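Local coordinates for protein tartronic semialdehyde reductase (Salmonella typhimurium, PDB 1YB4) that catalyses the NAD(P)H-dependent reduction of tartronate semialdehyde (2-hydroxy-3-oxopropanoate) to (R)-glycerate, at residues R147-F152 with K157-V162. Residues are numbered along the deposited sequence; the frame is centred on the assembly and turned at random.
Sequences RVKPLF and KNITLV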
# COMPACT_ATOMS: atom_id res chain seq x y z
N ARG A 147 38.26 -21.96 1.55
CA ARG A 147 39.35 -21.80 0.59
C ARG A 147 39.52 -20.38 0.06
O ARG A 147 40.63 -19.88 -0.06
CB ARG A 147 39.15 -22.76 -0.58
CG ARG A 147 40.22 -22.68 -1.66
CD ARG A 147 40.21 -23.94 -2.50
NE ARG A 147 39.03 -24.04 -3.36
CZ ARG A 147 38.32 -25.16 -3.52
NH1 ARG A 147 38.66 -26.27 -2.87
NH2 ARG A 147 37.27 -25.17 -4.34
N VAL A 148 38.40 -19.74 -0.25
CA VAL A 148 38.38 -18.39 -0.77
C VAL A 148 38.45 -17.35 0.36
O VAL A 148 38.79 -16.19 0.15
CB VAL A 148 37.09 -18.18 -1.60
CG1 VAL A 148 37.00 -16.75 -2.10
CG2 VAL A 148 37.07 -19.18 -2.76
N LYS A 149 38.13 -17.81 1.57
CA LYS A 149 38.10 -16.96 2.76
C LYS A 149 39.23 -15.95 2.91
O LYS A 149 38.98 -14.79 3.23
CB LYS A 149 38.00 -17.84 4.02
CG LYS A 149 37.84 -17.07 5.33
CD LYS A 149 36.74 -16.01 5.25
CE LYS A 149 36.37 -15.50 6.64
NZ LYS A 149 37.56 -15.01 7.40
N PRO A 150 40.49 -16.37 2.71
CA PRO A 150 41.63 -15.45 2.83
C PRO A 150 41.54 -14.26 1.86
O PRO A 150 42.04 -13.16 2.15
CB PRO A 150 42.84 -16.33 2.54
CG PRO A 150 42.39 -17.67 3.03
CD PRO A 150 40.96 -17.76 2.53
N LEU A 151 40.91 -14.50 0.71
CA LEU A 151 40.74 -13.45 -0.29
C LEU A 151 39.59 -12.55 0.15
O LEU A 151 39.69 -11.33 0.07
CB LEU A 151 40.43 -14.07 -1.64
CG LEU A 151 41.39 -15.19 -2.06
CD1 LEU A 151 41.02 -15.64 -3.46
CD2 LEU A 151 42.83 -14.70 -2.00
N PHE A 152 38.49 -13.15 0.60
CA PHE A 152 37.38 -12.33 1.07
C PHE A 152 37.90 -11.39 2.17
O PHE A 152 37.50 -10.23 2.25
CB PHE A 152 36.26 -13.20 1.65
CG PHE A 152 35.43 -13.91 0.62
CD1 PHE A 152 35.10 -13.30 -0.59
CD2 PHE A 152 34.92 -15.18 0.88
CE1 PHE A 152 34.27 -13.94 -1.54
CE2 PHE A 152 34.09 -15.84 -0.06
CZ PHE A 152 33.77 -15.22 -1.26
N LYS A 157 35.24 -6.78 5.70
CA LYS A 157 35.30 -7.16 7.11
C LYS A 157 34.28 -8.23 7.41
O LYS A 157 34.63 -9.37 7.69
CB LYS A 157 35.02 -5.96 8.04
CG LYS A 157 36.08 -4.88 8.07
CD LYS A 157 35.90 -3.96 9.27
CE LYS A 157 37.13 -3.09 9.48
NZ LYS A 157 37.11 -2.39 10.79
N ASN A 158 33.01 -7.85 7.37
CA ASN A 158 31.94 -8.78 7.66
C ASN A 158 31.71 -9.81 6.57
O ASN A 158 31.03 -9.54 5.58
CB ASN A 158 30.64 -8.02 7.95
CG ASN A 158 30.67 -7.30 9.28
OD1 ASN A 158 31.50 -7.60 10.15
ND2 ASN A 158 29.76 -6.35 9.47
N ILE A 159 32.28 -10.99 6.75
CA ILE A 159 32.08 -12.06 5.79
C ILE A 159 31.25 -13.08 6.53
O ILE A 159 31.55 -13.42 7.67
CB ILE A 159 33.40 -12.72 5.36
CG1 ILE A 159 34.25 -11.73 4.56
CG2 ILE A 159 33.11 -13.95 4.50
CD1 ILE A 159 35.07 -10.78 5.39
N THR A 160 30.21 -13.55 5.88
CA THR A 160 29.33 -14.50 6.53
C THR A 160 28.88 -15.56 5.55
O THR A 160 28.38 -15.25 4.47
CB THR A 160 28.07 -13.80 7.07
OG1 THR A 160 28.44 -12.86 8.09
CG2 THR A 160 27.09 -14.80 7.64
N LEU A 161 29.07 -16.82 5.93
CA LEU A 161 28.63 -17.92 5.10
C LEU A 161 27.19 -18.07 5.54
O LEU A 161 26.93 -18.43 6.69
CB LEU A 161 29.40 -19.20 5.40
CG LEU A 161 29.04 -20.38 4.49
CD1 LEU A 161 29.23 -19.98 3.03
CD2 LEU A 161 29.91 -21.58 4.84
N VAL A 162 26.26 -17.75 4.65
CA VAL A 162 24.84 -17.79 4.96
C VAL A 162 24.20 -19.18 4.80
O VAL A 162 23.29 -19.53 5.56
CB VAL A 162 24.06 -16.78 4.09
CG1 VAL A 162 22.59 -16.86 4.39
CG2 VAL A 162 24.57 -15.36 4.35
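In I159 a chi1 of -67° sets CG1 anti to the carbonyl carbon and CG2 anti to the backbone N, and both branches reach the helix. CG1 comes up against CB of F152 at 3.8 Å. The F152 ring, with CG anti to its own carbonyl carbon (chi1 -75°), then turns toward V138, L118 and A120 of the sheet, yet CG2 of I159 still lies obliquely beside it, 4.2 Å from CD2 of F152. V148, one turn earlier, lays CG1 over one face of this ring, off-centre toward the rim and 3.6 Å above the plane. CG2 of I159 also lies 4.2 Å from CE of K149, whose bent chain crosses the isoleucine at a slant while NZ makes a salt bridge with D153. Helix 142-155 and strand 158-163 close a beta-alpha-beta unit begun by strand 134-139, and here the helix packs against the edge strand of this chain's Rossmann-type sheet; on that strand, T160 packs on A206 of a second subunit. The side-chain contacts between the segments are carbon on carbon, which implies van der Waals cohesion with modest burial of hydrocarbon, mostly at I159 and F152, while the K149 charge is paired within its own helix.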